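Local coordinates for protein DyP (Bjerkandera adusta, PDB 3AFV) that probably acts as a heme-dependent peroxidase that uses hydrogen peroxide to oxidise its substrates, including synthetic dyes, at residues A[26-31]-A[118-123]. Sequence-based numbering, arbitrary orientation.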
loop_
_atom_site.group_PDB
_atom_site.type_symbol
_atom_site.label_atom_id
_atom_site.label_comp_id
_atom_site.label_asym_id
_atom_site.label_seq_id
_atom_site.Cartn_x
_atom_site.Cartn_y
_atom_site.Cartn_z
ATOM N N PHE A 26 -3.131 5.321 12.985
ATOM C CA PHE A 26 -4.462 5.214 12.411
ATOM C C PHE A 26 -5.444 5.040 13.554
ATOM O O PHE A 26 -5.411 4.019 14.268
ATOM C CB PHE A 26 -4.521 4.004 11.476
ATOM C CG PHE A 26 -3.561 4.073 10.309
ATOM C CD1 PHE A 26 -4.001 4.504 9.065
ATOM C CD2 PHE A 26 -2.225 3.704 10.461
ATOM C CE1 PHE A 26 -3.127 4.577 7.984
ATOM C CE2 PHE A 26 -1.340 3.787 9.387
ATOM C CZ PHE A 26 -1.799 4.207 8.149
ATOM N N VAL A 27 -6.287 6.054 13.755
ATOM C CA VAL A 27 -7.263 6.021 14.835
ATOM C C VAL A 27 -8.615 5.687 14.228
ATOM O O VAL A 27 -9.219 6.505 13.513
ATOM C CB VAL A 27 -7.325 7.371 15.585
ATOM C CG1 VAL A 27 -8.431 7.347 16.623
ATOM C CG2 VAL A 27 -5.980 7.693 16.233
ATOM N N PHE A 28 -9.067 4.456 14.452
ATOM C CA PHE A 28 -10.343 3.995 13.921
ATOM C C PHE A 28 -11.439 4.305 14.914
ATOM O O PHE A 28 -11.284 4.057 16.113
ATOM C CB PHE A 28 -10.298 2.483 13.615
ATOM C CG PHE A 28 -9.224 2.119 12.622
ATOM C CD1 PHE A 28 -9.460 2.226 11.258
ATOM C CD2 PHE A 28 -7.957 1.739 13.048
ATOM C CE1 PHE A 28 -8.473 1.945 10.337
ATOM C CE2 PHE A 28 -6.958 1.429 12.130
ATOM C CZ PHE A 28 -7.211 1.556 10.771
ATOM N N PHE A 29 -12.541 4.862 14.429
ATOM C CA PHE A 29 -13.568 5.346 15.341
ATOM C C PHE A 29 -14.973 5.023 14.871
ATOM O O PHE A 29 -15.207 4.733 13.693
ATOM C CB PHE A 29 -13.405 6.859 15.580
ATOM C CG PHE A 29 -13.695 7.706 14.365
ATOM C CD1 PHE A 29 -14.986 8.204 14.125
ATOM C CD2 PHE A 29 -12.682 7.999 13.451
ATOM C CE1 PHE A 29 -15.263 8.964 12.982
ATOM C CE2 PHE A 29 -12.942 8.777 12.327
ATOM C CZ PHE A 29 -14.227 9.266 12.091
ATOM N N GLN A 30 -15.901 5.093 15.823
ATOM C CA GLN A 30 -17.325 5.075 15.541
ATOM C C GLN A 30 -17.904 6.430 15.986
ATOM O O GLN A 30 -17.425 7.030 16.948
ATOM C CB GLN A 30 -17.997 3.876 16.232
ATOM C CG GLN A 30 -17.883 3.857 17.736
ATOM C CD GLN A 30 -18.829 2.868 18.397
ATOM O OE1 GLN A 30 -19.237 1.866 17.796
ATOM N NE2 GLN A 30 -19.195 3.159 19.649
ATOM N N VAL A 31 -18.909 6.910 15.257
ATOM C CA VAL A 31 -19.610 8.154 15.590
ATOM C C VAL A 31 -20.726 7.832 16.587
ATOM O O VAL A 31 -21.561 6.964 16.325
ATOM C CB VAL A 31 -20.221 8.798 14.323
ATOM C CG1 VAL A 31 -21.042 10.036 14.677
ATOM C CG2 VAL A 31 -19.126 9.162 13.343
ATOM N N HIS A 118 -16.452 3.521 11.554
ATOM C CA HIS A 118 -17.061 4.611 10.783
ATOM C C HIS A 118 -16.051 5.457 10.031
ATOM O O HIS A 118 -16.397 6.117 9.056
ATOM C CB HIS A 118 -17.899 5.502 11.686
ATOM C CG HIS A 118 -19.169 4.858 12.124
ATOM N ND1 HIS A 118 -19.945 5.371 13.142
ATOM C CD2 HIS A 118 -19.803 3.746 11.684
ATOM C CE1 HIS A 118 -21.004 4.601 13.308
ATOM N NE2 HIS A 118 -20.949 3.615 12.431
ATOM N N GLY A 119 -14.810 5.436 10.487
ATOM C CA GLY A 119 -13.790 6.249 9.849
ATOM C C GLY A 119 -12.427 6.065 10.469
ATOM O O GLY A 119 -12.256 5.300 11.420
ATOM N N VAL A 120 -11.460 6.788 9.917
ATOM C CA VAL A 120 -10.082 6.718 10.385
ATOM C C VAL A 120 -9.446 8.113 10.291
ATOM O O VAL A 120 -9.563 8.788 9.262
ATOM C CB VAL A 120 -9.254 5.640 9.604
ATOM C CG1 VAL A 120 -9.204 5.915 8.099
ATOM C CG2 VAL A 120 -7.866 5.496 10.214
ATOM N N PHE A 121 -8.797 8.538 11.375
ATOM C CA PHE A 121 -7.889 9.665 11.315
ATOM C C PHE A 121 -6.501 9.069 11.127
ATOM O O PHE A 121 -6.108 8.155 11.866
ATOM C CB PHE A 121 -7.875 10.427 12.645
ATOM C CG PHE A 121 -9.140 11.169 12.962
ATOM C CD1 PHE A 121 -9.255 12.530 12.662
ATOM C CD2 PHE A 121 -10.185 10.543 13.633
ATOM C CE1 PHE A 121 -10.418 13.239 12.984
ATOM C CE2 PHE A 121 -11.352 11.243 13.960
ATOM C CZ PHE A 121 -11.470 12.592 13.633
ATOM N N LEU A 122 -5.778 9.555 10.125
ATOM C CA LEU A 122 -4.380 9.181 9.962
ATOM C C LEU A 122 -3.518 10.372 10.342
ATOM O O LEU A 122 -3.717 11.493 9.855
ATOM C CB LEU A 122 -4.059 8.639 8.554
ATOM C CG LEU A 122 -4.602 9.260 7.279
ATOM C CD1 LEU A 122 -3.681 8.853 6.160
ATOM C CD2 LEU A 122 -6.033 8.817 6.965
ATOM N N ILE A 123 -2.602 10.115 11.273
ATOM C CA ILE A 123 -1.727 11.146 11.825
ATOM C C ILE A 123 -0.300 10.739 11.510
ATOM O O ILE A 123 0.106 9.614 11.824
ATOM C CB ILE A 123 -1.897 11.274 13.354
ATOM C CG1 ILE A 123 -3.379 11.412 13.760
ATOM C CG2 ILE A 123 -1.058 12.463 13.900
ATOM C CD1 ILE A 123 -4.042 10.098 14.232
#
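Val27 and Phe121 form a hydrogen-bonded pair at the heart of an antiparallel strand pairing, the two inner strands of the four-stranded sheet in the N-terminal half of the chain. Their backbones bond in both directions, and Val27 N reaches Phe121 O at 2.8 Å along an almost straight N-H...O line (172°). At the next hydrogen-bonded pair, Phe29 N donates to Gly119 O, but there the regular ladder breaks: His118 N donates to Phe29 O at 2.8 Å, and Gly119 N does so weakly. Two residues thus face one, a classic beta bulge. The imidazole of His118 then extends the pairing beyond the bulge, as Val31 N donates to His118 ND1 at 2.8 Å from somewhat out of the ring plane, consistent with a lone pair on ND1 in this bond.

This sheet, with strand order 2-3-1-4, is one of two such sheets in the ferredoxin-like fold of DyP-type peroxidases, and its two faces are packed differently. On the face of Val27 and Phe29, the Phe29 ring swings back across the neighbouring strand because CG sits between the backbone N and carbonyl carbon (chi1 68°). One ring face lies over Gly119, whose CA makes a CH-pi contact 4.0 Å from the ring centroid. Phe29 CE2 also meets Phe121 CE2 at 3.4 Å, the ring planes inclined at 42°. Helix 128-142 covers Phe121 and Ile123 here. On the other face, Val120 CG2 sits over the Phe28 ring, offset toward its rim and 3.6 Å from Phe28 CE1, while also meeting the edge of the Phe26 ring. Phe26 and Phe28 both reach Phe220 of the second sheet, joining the two sheets on the side away from the helix.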